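Local coordinates for protein putative sortase (Streptococcus pneumoniae, PDB 2W1K) that probably acts as a pilus-associated class C sortase, a cysteine transpeptidase that would link pilin subunits covalently during fibre assembly on the pneumococcal surface, at residues Q140-Y145 and A204-A209; L134-G139 and N168-I173. All blocks are in the same frame, centred on the assembly; numbering follows the deposited sequence.

Interactions 1 and 2 lie against the two faces of one beta-hairpin, formed by strands 133-137 and 141-153. Interaction 1 (140-145 with 204-209) is peripheral and partly buried: the last modelled helix, 202-209, rests on the outer face. Interaction 2 (134-139 with 168-173) is buried, its centre about 5 Å from the centre of the chain, and joins the hairpin to strand 168-176 across the barrel interior. The two meet through backbone bonds, Val143 N to Tyr136 O and Tyr145 N to Leu134 O, while Tyr145 packs on Met170. Both are apolar; isoleucine, valine and alanine meet outside, leucine, methionine and tyrosine inside.

Interaction 1: Q140-Y145 and A204-A209; sequences QEIVEY and AVARVA
Ile142 of strand 141-153 fits against helix 202-209 with both of its branches. Its CG2 methyl lies 3.8 Å from CG1 of Val205, and the two side chains slide past each other in opposite directions. The longer branch extends farther over the helix, where CD1 comes to 3.7 Å from CA of Ala206 and 3.9 Å from its CB. The same CD1 is 4.0 Å from Val205 CG1, so this one valine methyl touches both arms of the isoleucine. The Ile142 torsion (chi1 -74°) sets CG1 beside the backbone N and CG2 beside the carbonyl carbon, dividing the work between two helix residues. The small side chain of Ala206 allows CD1 to reach the helix backbone itself.

Around these contacts, Tyr135 of the neighbouring strand packs on Ile142, Val205 and Ala209, widening the apolar seat, and Phe210 beyond the helix adds to it. Ile142 is held in place by backbone bonding to Tyr195 of strand 183-196, and the helix end is tied back by a hydrogen bond from Ser68 OG to Ala209 O. No hydrogen bond joins the two segments directly. Their 149 Å² of buried surface depends on apolar contacts, consistent with dispersion and the exclusion of water helping to seat the helix on the outside of the sheet, alongside the Ser68 bond.

Interaction 2: L134-G139 and N168-I173; sequences LYYDNG and NIMTLI
Strands 134-137 and 168-173 run nearly perpendicular, at 102° with axes 10.7 Å apart, so they share no backbone bonds and meet through side chains, with Leu134 nearest Met170. The CD2 methyl of Leu134 touches the sulfur of Met170, SD, at 3.7 Å, and the two side chains cross at about a right angle. The other methyl, CD1, meets Leu172 tip to tip, 3.9 Å from its CD2 and equally far from its CD1. Leu134 thus spans two residues that point inward from the same face of strand 168-176.

Met170 leaves its strand extended, with CG opposite the backbone N (chi1 -179°), then bends at the sulfur (chi3 -87°). That turn brings CE to 3.9 Å from CD1 of Tyr136, approaching the ring obliquely. The methionine therefore uses its sulfur for the leucine and its terminal methyl for the tyrosine. All four side chains are buried, and Leu67 and Ile69 of strand 65-69, with Phe189 of strand 183-196, continue the apolar cluster.

At the end of the hairpin strand, Asp137 OD1 accepts the Gly139 backbone N at 2.8 Å, met from above the carboxylate plane. This Asx turn starts the reversal into strand 141-153, and a salt bridge from OD2 to Lys197 NZ secures the same aspartate. Gly139 lies in the turn with positive phi. Non-adjacent strands packing their inward side chains at a steep angle across a common core are characteristic of the closed, curled beta-barrel of sortases, whose interior Leu134, Tyr136, Met170 and Leu172 help to fill.

Interaction 1: Q140-Y145 and A204-A209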
loop_
_atom_site.group_PDB
_atom_site.type_symbol
_atom_site.label_atom_id
_atom_site.label_comp_id
_atom_site.label_asym_id
_atom_site.label_seq_id
_atom_site.Cartn_x
_atom_site.Cartn_y
_atom_site.Cartn_z
ATOM N N GLN A 140 -8.156 -10.608 -7.348
ATOM C CA GLN A 140 -8.619 -10.910 -8.737
ATOM C C GLN A 140 -8.039 -10.063 -9.813
ATOM O O GLN A 140 -8.304 -10.331 -10.965
ATOM C CB GLN A 140 -10.141 -10.673 -8.845
ATOM C CG GLN A 140 -10.886 -11.294 -7.709
ATOM C CD GLN A 140 -11.286 -12.726 -7.929
ATOM O OE1 GLN A 140 -11.208 -13.583 -7.024
ATOM N NE2 GLN A 140 -11.790 -13.001 -9.091
ATOM N N GLU A 141 -7.342 -8.998 -9.434
ATOM C CA GLU A 141 -6.739 -8.062 -10.367
ATOM C C GLU A 141 -5.312 -7.672 -9.880
ATOM O O GLU A 141 -5.057 -7.548 -8.660
ATOM C CB GLU A 141 -7.527 -6.763 -10.357
ATOM C CG GLU A 141 -9.004 -6.999 -10.628
ATOM C CD GLU A 141 -9.827 -5.735 -10.506
ATOM O OE1 GLU A 141 -9.884 -5.232 -9.349
ATOM O OE2 GLU A 141 -10.398 -5.193 -11.522
ATOM N N ILE A 142 -4.434 -7.337 -10.836
ATOM C CA ILE A 142 -3.174 -6.785 -10.497
ATOM C C ILE A 142 -3.179 -5.385 -11.010
ATOM O O ILE A 142 -3.467 -5.142 -12.209
ATOM C CB ILE A 142 -1.988 -7.599 -11.077
ATOM C CG1 ILE A 142 -1.770 -8.922 -10.327
ATOM C CG2 ILE A 142 -0.716 -6.785 -10.746
ATOM C CD1 ILE A 142 -0.935 -10.089 -11.150
ATOM N N VAL A 143 -2.883 -4.408 -10.158
ATOM C CA VAL A 143 -2.962 -3.015 -10.658
ATOM C C VAL A 143 -1.506 -2.675 -10.847
ATOM O O VAL A 143 -0.690 -3.018 -9.988
ATOM C CB VAL A 143 -3.564 -2.084 -9.608
ATOM C CG1 VAL A 143 -3.557 -0.654 -10.075
ATOM C CG2 VAL A 143 -4.994 -2.608 -9.229
ATOM N N GLU A 144 -1.198 -1.993 -11.933
ATOM C CA GLU A 144 0.179 -1.619 -12.225
ATOM C C GLU A 144 0.323 -0.111 -12.012
ATOM O O GLU A 144 -0.560 0.632 -12.420
ATOM C CB GLU A 144 0.590 -2.043 -13.688
ATOM C CG GLU A 144 2.037 -1.548 -13.894
ATOM C CD GLU A 144 2.514 -1.765 -15.307
ATOM O OE1 GLU A 144 1.951 -2.649 -16.002
ATOM O OE2 GLU A 144 3.462 -1.056 -15.718
ATOM N N TYR A 145 1.396 0.308 -11.335
ATOM C CA TYR A 145 1.771 1.752 -11.178
ATOM C C TYR A 145 3.207 2.006 -11.636
ATOM O O TYR A 145 3.997 1.125 -11.772
ATOM C CB TYR A 145 1.747 2.103 -9.652
ATOM C CG TYR A 145 0.376 2.063 -8.966
ATOM C CD1 TYR A 145 -0.236 0.858 -8.588
ATOM C CD2 TYR A 145 -0.277 3.232 -8.662
ATOM C CE1 TYR A 145 -1.468 0.874 -7.932
ATOM C CE2 TYR A 145 -1.490 3.255 -8.002
ATOM C CZ TYR A 145 -2.092 2.078 -7.617
ATOM O OH TYR A 145 -3.335 2.179 -6.898
ATOM N N ALA A 204 1.744 -13.346 -17.540
ATOM C CA ALA A 204 3.074 -12.720 -17.550
ATOM C C ALA A 204 3.249 -11.590 -16.479
ATOM O O ALA A 204 4.357 -11.403 -15.993
ATOM C CB ALA A 204 3.394 -12.189 -18.921
ATOM N N VAL A 205 2.187 -10.848 -16.123
ATOM C CA VAL A 205 2.313 -9.812 -15.079
ATOM C C VAL A 205 2.497 -10.564 -13.768
ATOM O O VAL A 205 3.374 -10.232 -12.972
ATOM C CB VAL A 205 1.015 -8.883 -15.013
ATOM C CG1 VAL A 205 1.084 -7.860 -13.860
ATOM C CG2 VAL A 205 0.768 -8.196 -16.382
ATOM N N ALA A 206 1.701 -11.650 -13.570
ATOM C CA ALA A 206 1.734 -12.361 -12.271
ATOM C C ALA A 206 3.131 -12.970 -12.141
ATOM O O ALA A 206 3.682 -13.069 -11.035
ATOM C CB ALA A 206 0.671 -13.486 -12.190
ATOM N N ARG A 207 3.667 -13.431 -13.263
ATOM C CA ARG A 207 4.899 -14.197 -13.182
ATOM C C ARG A 207 6.076 -13.281 -12.747
ATOM O O ARG A 207 6.934 -13.593 -11.894
ATOM C CB ARG A 207 5.110 -14.858 -14.562
ATOM C CG ARG A 207 6.468 -15.470 -14.738
ATOM C CD ARG A 207 6.474 -16.234 -16.034
ATOM N NE ARG A 207 5.286 -17.061 -16.231
ATOM C CZ ARG A 207 4.388 -16.920 -17.221
ATOM N NH1 ARG A 207 4.461 -15.930 -18.123
ATOM N NH2 ARG A 207 3.379 -17.785 -17.305
ATOM N N VAL A 208 6.117 -12.135 -13.381
ATOM C CA VAL A 208 7.105 -11.112 -13.123
ATOM C C VAL A 208 7.061 -10.433 -11.734
ATOM O O VAL A 208 8.128 -10.077 -11.146
ATOM C CB VAL A 208 6.846 -10.033 -14.168
ATOM C CG1 VAL A 208 7.552 -8.812 -13.804
ATOM C CG2 VAL A 208 7.326 -10.561 -15.568
ATOM N N ALA A 209 5.829 -10.197 -11.270
ATOM C CA ALA A 209 5.511 -9.503 -10.023
ATOM C C ALA A 209 5.537 -10.399 -8.783
ATOM O O ALA A 209 6.042 -9.984 -7.723
ATOM C CB ALA A 209 4.127 -8.863 -10.126
#

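Interaction 2: L134-G139 and N168-I173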
loop_
_atom_site.group_PDB
_atom_site.type_symbol
_atom_site.label_atom_id
_atom_site.label_comp_id
_atom_site.label_asym_id
_atom_site.label_seq_id
_atom_site.Cartn_x
_atom_site.Cartn_y
_atom_site.Cartn_z
ATOM N N LEU A 134 5.459 -0.975 -9.870
ATOM C CA LEU A 134 4.957 -1.512 -8.608
ATOM C C LEU A 134 3.700 -2.225 -9.088
ATOM O O LEU A 134 2.915 -1.675 -9.903
ATOM C CB LEU A 134 4.608 -0.327 -7.696
ATOM C CG LEU A 134 3.947 -0.611 -6.340
ATOM C CD1 LEU A 134 4.232 0.432 -5.223
ATOM C CD2 LEU A 134 2.438 -0.805 -6.459
ATOM N N TYR A 135 3.521 -3.449 -8.608
ATOM C CA TYR A 135 2.314 -4.199 -8.898
ATOM C C TYR A 135 1.543 -4.460 -7.580
ATOM O O TYR A 135 2.164 -4.838 -6.544
ATOM C CB TYR A 135 2.671 -5.519 -9.524
ATOM C CG TYR A 135 3.391 -5.345 -10.856
ATOM C CD1 TYR A 135 2.685 -5.037 -11.988
ATOM C CD2 TYR A 135 4.808 -5.482 -10.967
ATOM C CE1 TYR A 135 3.291 -4.904 -13.181
ATOM C CE2 TYR A 135 5.472 -5.300 -12.183
ATOM C CZ TYR A 135 4.689 -5.052 -13.300
ATOM O OH TYR A 135 5.217 -4.900 -14.554
ATOM N N TYR A 136 0.201 -4.292 -7.640
ATOM C CA TYR A 136 -0.566 -4.402 -6.455
ATOM C C TYR A 136 -1.633 -5.469 -6.706
ATOM O O TYR A 136 -2.440 -5.336 -7.602
ATOM C CB TYR A 136 -1.207 -2.993 -6.083
ATOM C CG TYR A 136 -2.052 -3.118 -4.865
ATOM C CD1 TYR A 136 -1.482 -3.071 -3.594
ATOM C CD2 TYR A 136 -3.438 -3.348 -4.957
ATOM C CE1 TYR A 136 -2.246 -3.252 -2.422
ATOM C CE2 TYR A 136 -4.215 -3.577 -3.799
ATOM C CZ TYR A 136 -3.619 -3.493 -2.549
ATOM O OH TYR A 136 -4.333 -3.785 -1.420
ATOM N N ASP A 137 -1.741 -6.481 -5.868
ATOM C CA ASP A 137 -2.707 -7.531 -6.146
ATOM C C ASP A 137 -3.875 -7.522 -5.144
ATOM O O ASP A 137 -3.623 -7.664 -3.918
ATOM C CB ASP A 137 -1.932 -8.850 -6.150
ATOM C CG ASP A 137 -2.768 -10.023 -6.568
ATOM O OD1 ASP A 137 -4.019 -9.909 -6.710
ATOM O OD2 ASP A 137 -2.133 -11.113 -6.753
ATOM N N ASN A 138 -5.119 -7.305 -5.613
ATOM C CA ASN A 138 -6.278 -7.204 -4.693
ATOM C C ASN A 138 -6.980 -8.522 -4.641
ATOM O O ASN A 138 -8.099 -8.642 -4.087
ATOM C CB ASN A 138 -7.321 -6.124 -5.081
ATOM C CG ASN A 138 -7.896 -6.269 -6.507
ATOM O OD1 ASN A 138 -8.006 -7.319 -7.082
ATOM N ND2 ASN A 138 -8.260 -5.173 -7.048
ATOM N N GLY A 139 -6.348 -9.517 -5.241
ATOM C CA GLY A 139 -6.978 -10.851 -5.287
ATOM C C GLY A 139 -7.308 -11.357 -6.652
ATOM O O GLY A 139 -6.808 -12.417 -7.072
ATOM N N ASN A 168 -4.445 9.369 -9.949
ATOM C CA ASN A 168 -4.648 8.230 -9.107
ATOM C C ASN A 168 -3.242 7.766 -8.673
ATOM O O ASN A 168 -2.451 7.326 -9.517
ATOM C CB ASN A 168 -5.428 7.132 -9.851
ATOM C CG ASN A 168 -5.810 5.971 -8.949
ATOM O OD1 ASN A 168 -4.988 5.100 -8.638
ATOM N ND2 ASN A 168 -7.082 5.927 -8.541
ATOM N N ILE A 169 -2.979 7.819 -7.362
ATOM C CA ILE A 169 -1.627 7.713 -6.851
ATOM C C ILE A 169 -1.541 6.710 -5.741
ATOM O O ILE A 169 -2.496 6.551 -4.989
ATOM C CB ILE A 169 -1.197 9.078 -6.278
ATOM C CG1 ILE A 169 -1.358 10.187 -7.349
ATOM C CG2 ILE A 169 0.241 9.026 -5.737
ATOM C CD1 ILE A 169 -0.340 10.174 -8.581
ATOM N N MET A 170 -0.425 6.003 -5.674
ATOM C CA MET A 170 -0.094 5.246 -4.490
ATOM C C MET A 170 1.196 5.852 -3.942
ATOM O O MET A 170 2.181 6.001 -4.747
ATOM C CB MET A 170 0.188 3.772 -4.807
ATOM C CG MET A 170 0.512 2.945 -3.537
ATOM S SD MET A 170 0.553 1.194 -3.911
ATOM C CE MET A 170 -1.200 0.828 -3.679
ATOM N N THR A 171 1.175 6.278 -2.672
ATOM C CA THR A 171 2.386 6.927 -2.103
ATOM C C THR A 171 2.968 5.986 -1.053
ATOM O O THR A 171 2.223 5.452 -0.189
ATOM C CB THR A 171 2.102 8.302 -1.467
ATOM O OG1 THR A 171 1.618 9.204 -2.490
ATOM C CG2 THR A 171 3.369 8.913 -0.710
ATOM N N LEU A 172 4.265 5.656 -1.209
ATOM C CA LEU A 172 5.014 4.831 -0.232
ATOM C C LEU A 172 5.681 5.766 0.804
ATOM O O LEU A 172 6.337 6.753 0.437
ATOM C CB LEU A 172 6.068 4.004 -0.944
ATOM C CG LEU A 172 5.582 2.688 -1.563
ATOM C CD1 LEU A 172 4.108 2.402 -1.863
ATOM C CD2 LEU A 172 6.495 1.940 -2.489
ATOM N N ILE A 173 5.539 5.450 2.102
ATOM C CA ILE A 173 6.178 6.302 3.109
ATOM C C ILE A 173 7.045 5.454 4.034
ATOM O O ILE A 173 6.634 4.385 4.468
ATOM C CB ILE A 173 5.123 7.075 3.992
ATOM C CG1 ILE A 173 5.881 8.035 4.947
ATOM C CG2 ILE A 173 4.171 6.055 4.719
ATOM C CD1 ILE A 173 4.957 9.091 5.650
#